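Local coordinates for protein putative isomerase YbhH (Escherichia coli, PDB 6OTV) that probably acts as an isomerase of the PrpF family, within the wider diaminopimelate epimerase clan, though its substrate and reaction are not established, at residues A[103-108]-A[115-120]; A[71-76]-A[107-112]; A[252-257]-A[263-268]. All coordinates share one frame; numbering follows the deposited sequence.

Contact 1 (A[103-108]-A[115-120]); sequences FAIENG and PVTRVR
I105 and T117 meet tip to tip between a helix end and a strand: CD1 of I105 lies 3.7 Å from CG2 of T117, the closest approach of the two segments. The same methyl is 4.1 Å from CG2 of V119, two residues further along the strand. Its chi1 of -61° sets CG1 beside the backbone N, and a nearly extended chi2 carries CD1 out to the strand. T117 turns its methyl to this apolar patch, while its OG1 is hydrogen-bonded to T113 N and to T136 OG1. This packed part is small, with 128 Å² buried in all and no hydrogen bond across. The loose, solvent side is the helix-end turn, where exposed G108 makes no contact with 115-120. The turn itself is nevertheless pinned: N107 ND2, over the centre of the F103 ring, donates almost straight (178°) to F103 O at 2.7 Å, and N107 N reaches that oxygen from the opposite face of its plane. R118, on the far side of the strand, is salt-bridged to E131 and to D72 of the second subunit. Helix 94-106 thus lies against strand 116-123, with I105 also touching V134 of strand 129-135 and A104 reaching V73 of strand 73-80.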
# COMPACT_ATOMS: atom_id res chain seq x y z
N PHE A 103 -15.69 12.79 0.17
CA PHE A 103 -16.90 12.16 -0.35
C PHE A 103 -17.07 10.76 0.22
O PHE A 103 -18.19 10.34 0.54
CB PHE A 103 -16.87 12.13 -1.87
CG PHE A 103 -18.08 11.51 -2.50
CD1 PHE A 103 -19.22 12.25 -2.73
CD2 PHE A 103 -18.07 10.17 -2.88
CE1 PHE A 103 -20.34 11.68 -3.31
CE2 PHE A 103 -19.18 9.59 -3.46
CZ PHE A 103 -20.32 10.35 -3.68
N ALA A 104 -15.97 10.01 0.35
CA ALA A 104 -16.05 8.66 0.87
C ALA A 104 -16.49 8.65 2.33
O ALA A 104 -17.25 7.77 2.76
CB ALA A 104 -14.70 7.95 0.72
N ILE A 105 -16.04 9.64 3.11
CA ILE A 105 -16.43 9.71 4.51
C ILE A 105 -17.90 10.10 4.65
O ILE A 105 -18.64 9.50 5.45
CB ILE A 105 -15.51 10.69 5.26
CG1 ILE A 105 -14.06 10.20 5.20
CG2 ILE A 105 -15.96 10.84 6.71
CD1 ILE A 105 -13.04 11.25 5.59
N GLU A 106 -18.35 11.09 3.87
CA GLU A 106 -19.74 11.51 3.98
C GLU A 106 -20.72 10.43 3.53
O GLU A 106 -21.88 10.45 3.96
CB GLU A 106 -19.97 12.79 3.16
CG GLU A 106 -19.26 14.01 3.70
CD GLU A 106 -19.85 15.30 3.18
OE1 GLU A 106 -21.04 15.58 3.47
OE2 GLU A 106 -19.15 16.04 2.47
N ASN A 107 -20.29 9.50 2.68
CA ASN A 107 -21.15 8.44 2.17
C ASN A 107 -20.89 7.09 2.83
O ASN A 107 -21.31 6.05 2.30
CB ASN A 107 -21.01 8.33 0.65
CG ASN A 107 -21.56 9.55 -0.08
OD1 ASN A 107 -22.74 9.60 -0.43
ND2 ASN A 107 -20.70 10.54 -0.30
N GLY A 108 -20.20 7.08 3.97
CA GLY A 108 -20.05 5.86 4.75
C GLY A 108 -19.16 4.79 4.15
O GLY A 108 -19.28 3.63 4.53
N PRO A 115 -8.34 14.19 14.81
CA PRO A 115 -8.98 15.28 14.07
C PRO A 115 -8.78 15.17 12.55
O PRO A 115 -9.19 16.06 11.81
CB PRO A 115 -8.27 16.52 14.61
CG PRO A 115 -6.89 16.03 14.91
CD PRO A 115 -7.02 14.58 15.33
N VAL A 116 -8.15 14.08 12.12
CA VAL A 116 -7.90 13.82 10.71
C VAL A 116 -8.27 12.37 10.41
O VAL A 116 -8.15 11.49 11.27
CB VAL A 116 -6.42 14.10 10.33
CG1 VAL A 116 -6.12 13.70 8.90
CG2 VAL A 116 -6.10 15.58 10.54
N THR A 117 -8.75 12.13 9.19
CA THR A 117 -9.09 10.79 8.73
C THR A 117 -8.23 10.47 7.51
O THR A 117 -8.26 11.20 6.52
CB THR A 117 -10.57 10.68 8.38
OG1 THR A 117 -11.36 11.00 9.53
CG2 THR A 117 -10.90 9.27 7.91
N ARG A 118 -7.48 9.37 7.59
CA ARG A 118 -6.68 8.91 6.47
C ARG A 118 -7.55 8.07 5.54
O ARG A 118 -8.30 7.21 5.99
CB ARG A 118 -5.49 8.08 6.97
CG ARG A 118 -4.61 8.80 7.98
CD ARG A 118 -3.53 7.89 8.55
NE ARG A 118 -2.50 7.58 7.56
CZ ARG A 118 -1.45 6.79 7.80
NH1 ARG A 118 -1.30 6.23 8.99
NH2 ARG A 118 -0.55 6.57 6.85
N VAL A 119 -7.44 8.33 4.24
CA VAL A 119 -8.20 7.60 3.23
C VAL A 119 -7.22 7.10 2.17
O VAL A 119 -6.56 7.90 1.50
CB VAL A 119 -9.29 8.46 2.57
CG1 VAL A 119 -10.09 7.62 1.59
CG2 VAL A 119 -10.20 9.07 3.63
N ARG A 120 -7.14 5.78 2.02
CA ARG A 120 -6.29 5.16 1.01
C ARG A 120 -7.07 5.02 -0.29
O ARG A 120 -8.06 4.28 -0.35
CB ARG A 120 -5.79 3.80 1.50
CG ARG A 120 -4.74 3.90 2.58
CD ARG A 120 -3.36 3.99 1.97
NE ARG A 120 -2.36 4.44 2.93
CZ ARG A 120 -1.09 4.06 2.92
NH1 ARG A 120 -0.67 3.19 2.00
NH2 ARG A 120 -0.25 4.52 3.83

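Contact 2 (A[71-76]-A[107-112]); sequences ADVDYL and NGLIAA
L109 and I110 supply the touching side chains of the 107-112 loop, meeting V73 and D72 respectively. The loop starts at N107, the first residue after helix 94-106 to leave helical geometry. G108 follows with positive phi (70°) as the C-prime residue of a Schellman motif, in which G108 N bonds to I105 O and L109 N to A104 O. This turn brings L109 round to the start of strand 73-80. Its CB sits 4.0 Å from CG1 of V73, and the two side chains cross at about a right angle; I63 of strand 59-65 also packs on L109, and a bound 1,2-ethanediol, probably from the crystallisation liquor, lies near its side chain.

I110 comes next, its side chain fully extended: CG1 is anti to the backbone N (chi1 179°) and chi2 is also trans, so CD1 is carried to the carboxylate of D72. The nearest pair is CD1 of I110 with OD2 of D72, at 3.5 Å. This is packing of a methyl on a carboxylate whose polar needs are met by others: OD2 accepts from R120 N, and OD1 is salt-bridged to R118 of the second subunit, an arginine that also packs on I110. Beyond I110 the chain moves on, and A112 packs on T117 of strand 116-123. No hydrogen bond joins 71-76 to 107-112, and the 155 Å² buried is shared by four residues, D72, V73, L109 and I110. The arrangement is that of a Schellman-terminated helix whose exit loop folds over the beginning of a β-strand on its way to the neighbouring parallel strand, here beside the subunit interface.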
# COMPACT_ATOMS: atom_id res chain seq x y z
N ALA A 71 -6.15 -0.65 -0.51
CA ALA A 71 -6.80 0.65 -0.53
C ALA A 71 -8.13 0.60 0.19
O ALA A 71 -8.71 -0.47 0.40
CB ALA A 71 -7.00 1.14 -1.97
N ASP A 72 -8.63 1.77 0.57
CA ASP A 72 -9.95 1.88 1.18
C ASP A 72 -11.03 2.07 0.11
O ASP A 72 -12.03 1.35 0.10
CB ASP A 72 -9.99 3.04 2.18
CG ASP A 72 -8.91 2.93 3.25
OD1 ASP A 72 -8.59 1.80 3.67
OD2 ASP A 72 -8.38 3.98 3.67
N VAL A 73 -10.84 3.03 -0.79
CA VAL A 73 -11.83 3.32 -1.82
C VAL A 73 -11.16 3.28 -3.18
O VAL A 73 -9.96 3.53 -3.32
CB VAL A 73 -12.53 4.68 -1.60
CG1 VAL A 73 -13.19 4.73 -0.23
CG2 VAL A 73 -11.54 5.82 -1.76
N ASP A 74 -11.96 2.97 -4.20
CA ASP A 74 -11.54 3.05 -5.59
C ASP A 74 -12.06 4.33 -6.21
O ASP A 74 -13.17 4.78 -5.90
CB ASP A 74 -12.04 1.84 -6.38
CG ASP A 74 -11.14 0.63 -6.22
OD1 ASP A 74 -10.01 0.79 -5.72
OD2 ASP A 74 -11.58 -0.48 -6.59
N TYR A 75 -11.26 4.93 -7.09
CA TYR A 75 -11.57 6.21 -7.71
C TYR A 75 -11.36 6.08 -9.21
O TYR A 75 -10.24 5.87 -9.68
CB TYR A 75 -10.69 7.32 -7.12
CG TYR A 75 -10.51 8.55 -7.99
CD1 TYR A 75 -11.60 9.27 -8.46
CD2 TYR A 75 -9.24 9.02 -8.30
CE1 TYR A 75 -11.43 10.40 -9.24
CE2 TYR A 75 -9.06 10.15 -9.07
CZ TYR A 75 -10.16 10.84 -9.54
OH TYR A 75 -9.98 11.96 -10.31
N LEU A 76 -12.45 6.18 -9.97
CA LEU A 76 -12.42 6.17 -11.43
C LEU A 76 -12.76 7.56 -11.93
O LEU A 76 -13.84 8.09 -11.63
CB LEU A 76 -13.39 5.14 -11.99
CG LEU A 76 -13.57 5.14 -13.51
CD1 LEU A 76 -12.25 4.81 -14.21
CD2 LEU A 76 -14.66 4.16 -13.92
N ASN A 107 -20.29 9.50 2.68
CA ASN A 107 -21.15 8.44 2.17
C ASN A 107 -20.89 7.09 2.83
O ASN A 107 -21.31 6.05 2.30
CB ASN A 107 -21.01 8.33 0.65
CG ASN A 107 -21.56 9.55 -0.08
OD1 ASN A 107 -22.74 9.60 -0.43
ND2 ASN A 107 -20.70 10.54 -0.30
N GLY A 108 -20.20 7.08 3.97
CA GLY A 108 -20.05 5.86 4.75
C GLY A 108 -19.16 4.79 4.15
O GLY A 108 -19.28 3.63 4.53
N LEU A 109 -18.29 5.15 3.21
CA LEU A 109 -17.35 4.18 2.66
C LEU A 109 -16.17 3.91 3.57
O LEU A 109 -15.44 2.93 3.35
CB LEU A 109 -16.85 4.65 1.29
CG LEU A 109 -17.92 4.90 0.24
CD1 LEU A 109 -17.30 5.34 -1.07
CD2 LEU A 109 -18.77 3.66 0.04
N ILE A 110 -15.96 4.74 4.59
CA ILE A 110 -14.87 4.55 5.55
C ILE A 110 -15.24 5.31 6.82
O ILE A 110 -15.86 6.37 6.76
CB ILE A 110 -13.51 5.01 4.96
CG1 ILE A 110 -12.39 4.84 5.99
CG2 ILE A 110 -13.60 6.46 4.47
CD1 ILE A 110 -11.04 5.29 5.49
N ALA A 111 -14.85 4.75 7.96
CA ALA A 111 -15.13 5.38 9.24
C ALA A 111 -14.19 6.56 9.45
O ALA A 111 -13.01 6.52 9.10
CB ALA A 111 -14.98 4.38 10.38
N ALA A 112 -14.73 7.63 10.05
CA ALA A 112 -13.95 8.83 10.32
C ALA A 112 -13.22 8.70 11.65
O ALA A 112 -13.72 8.10 12.60
CB ALA A 112 -14.85 10.06 10.35

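Contact 3 (A[252-257]-A[263-268]); sequences VLISPA and INVRYF
V252 and V265 pack obliquely on one face of an antiparallel ladder, CG1 of V252 lying 3.8 Å from CB of V265. The other branch of V252 reaches the Y267 ring, with CG2 3.6 Å from CD1, and its chi1 of 179° sends the two methyls to these separate partners. I254 continues the same face: its CG2 approaches CG1 of V265, and its CB meets CD1 of I263 at 3.8 Å. On the opposite face L253 slants against the F268 ring, CD1 to CE2 3.7 Å. Further along, N264 turns its amide to S255, ND2 donating to OG at 2.8 Å with the hydroxyl near the amide plane. R266 bends at chi2; its NH1 lies above the carbonyl plane of V265, whose O is near the guanidinium plane (2.8 Å, 151°), whereas its bond to N264 OD1 is longer, more bent and out of that plane (3.1 Å, 136°). Backbone pairs L253 with R266 and S255 with N264 each form two hydrogen bonds. The chemistry is thus uneven: V252, V265 and I263 touch I285 of helix 279-290, while the other face is mixed, apolar where L253 and F268 meet helix 221-237 and polar along S255, N264 and R266.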
# COMPACT_ATOMS: atom_id res chain seq x y z
N VAL A 252 7.77 18.51 -21.46
CA VAL A 252 7.71 19.65 -20.55
C VAL A 252 8.87 20.58 -20.87
O VAL A 252 10.04 20.19 -20.75
CB VAL A 252 7.78 19.23 -19.07
CG1 VAL A 252 7.76 20.46 -18.19
CG2 VAL A 252 6.63 18.29 -18.73
N LEU A 253 8.56 21.81 -21.27
CA LEU A 253 9.58 22.84 -21.41
C LEU A 253 9.83 23.49 -20.06
O LEU A 253 8.89 23.89 -19.37
CB LEU A 253 9.13 23.89 -22.43
CG LEU A 253 8.89 23.41 -23.86
CD1 LEU A 253 8.61 24.60 -24.77
CD2 LEU A 253 10.08 22.62 -24.36
N ILE A 254 11.10 23.57 -19.66
CA ILE A 254 11.45 24.12 -18.36
C ILE A 254 12.35 25.34 -18.54
O ILE A 254 13.08 25.48 -19.52
CB ILE A 254 12.13 23.09 -17.44
CG1 ILE A 254 13.48 22.66 -18.00
CG2 ILE A 254 11.22 21.88 -17.23
CD1 ILE A 254 14.37 21.97 -16.98
N SER A 255 12.26 26.24 -17.56
CA SER A 255 13.07 27.45 -17.49
C SER A 255 13.09 27.90 -16.04
O SER A 255 12.26 27.45 -15.24
CB SER A 255 12.50 28.55 -18.40
OG SER A 255 11.21 28.96 -17.98
N PRO A 256 14.03 28.77 -15.66
CA PRO A 256 14.08 29.22 -14.26
C PRO A 256 12.79 29.91 -13.85
O PRO A 256 12.07 30.48 -14.67
CB PRO A 256 15.26 30.19 -14.24
CG PRO A 256 16.11 29.77 -15.39
CD PRO A 256 15.16 29.30 -16.44
N ALA A 257 12.50 29.84 -12.55
CA ALA A 257 11.32 30.51 -12.01
C ALA A 257 11.47 32.02 -12.11
O ALA A 257 12.58 32.57 -12.12
CB ALA A 257 11.11 30.11 -10.55
N ILE A 263 11.14 26.51 -10.26
CA ILE A 263 11.25 26.26 -11.69
C ILE A 263 9.97 26.73 -12.36
O ILE A 263 8.92 26.83 -11.72
CB ILE A 263 11.52 24.75 -11.94
CG1 ILE A 263 11.89 24.47 -13.40
CG2 ILE A 263 10.32 23.93 -11.52
CD1 ILE A 263 12.38 23.05 -13.63
N ASN A 264 10.07 27.05 -13.65
CA ASN A 264 8.92 27.40 -14.47
C ASN A 264 8.77 26.36 -15.58
O ASN A 264 9.77 25.92 -16.16
CB ASN A 264 9.08 28.80 -15.07
CG ASN A 264 8.05 29.11 -16.14
OD1 ASN A 264 6.89 29.40 -15.84
ND2 ASN A 264 8.47 29.04 -17.40
N VAL A 265 7.54 25.95 -15.86
CA VAL A 265 7.31 24.86 -16.80
C VAL A 265 6.23 25.24 -17.80
O VAL A 265 5.37 26.10 -17.55
CB VAL A 265 6.93 23.54 -16.08
CG1 VAL A 265 7.98 23.15 -15.05
CG2 VAL A 265 5.55 23.65 -15.44
N ARG A 266 6.29 24.59 -18.96
CA ARG A 266 5.23 24.62 -19.96
C ARG A 266 4.89 23.17 -20.28
O ARG A 266 5.71 22.45 -20.86
CB ARG A 266 5.66 25.38 -21.22
CG ARG A 266 5.77 26.89 -21.02
CD ARG A 266 4.43 27.48 -20.61
NE ARG A 266 4.50 28.93 -20.39
CZ ARG A 266 4.74 29.50 -19.21
NH1 ARG A 266 4.94 28.76 -18.13
NH2 ARG A 266 4.78 30.82 -19.11
N TYR A 267 3.69 22.75 -19.91
CA TYR A 267 3.29 21.34 -19.91
C TYR A 267 2.51 21.03 -21.18
O TYR A 267 1.43 21.58 -21.39
CB TYR A 267 2.46 21.04 -18.66
CG TYR A 267 2.16 19.58 -18.40
CD1 TYR A 267 3.15 18.72 -17.93
CD2 TYR A 267 0.88 19.07 -18.58
CE1 TYR A 267 2.87 17.38 -17.68
CE2 TYR A 267 0.59 17.74 -18.33
CZ TYR A 267 1.59 16.90 -17.88
OH TYR A 267 1.31 15.57 -17.62
N PHE A 268 3.04 20.14 -22.00
CA PHE A 268 2.40 19.77 -23.26
C PHE A 268 1.67 18.43 -23.11
O PHE A 268 2.18 17.50 -22.48
CB PHE A 268 3.42 19.71 -24.39
CG PHE A 268 3.85 21.07 -24.87
CD1 PHE A 268 3.20 21.69 -25.92
CD2 PHE A 268 4.90 21.74 -24.25
CE1 PHE A 268 3.59 22.95 -26.36
CE2 PHE A 268 5.29 23.00 -24.68
CZ PHE A 268 4.63 23.60 -25.74

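Contacts 1 and 2 are neighbours, their centres about 7 Å apart, and they share N107 and G108. Helix 94-106 ends in contact 1 and its exit loop forms one side of contact 2; the chain then returns through strand 116-123, which pairs in parallel with strand 73-80. Both contacts also reach the second subunit, so this side of the molecule combines helix-on-sheet packing with the dimer interface. Contact 3 comes later in sequence and lies on the other side of the chain's centre, its own centre about 35 Å from the centres of contacts 1 and 2, as the local hairpin of strands 250-255 and 263-267. No other chain of the assembly touches it, so it is packed wholly within its own subunit.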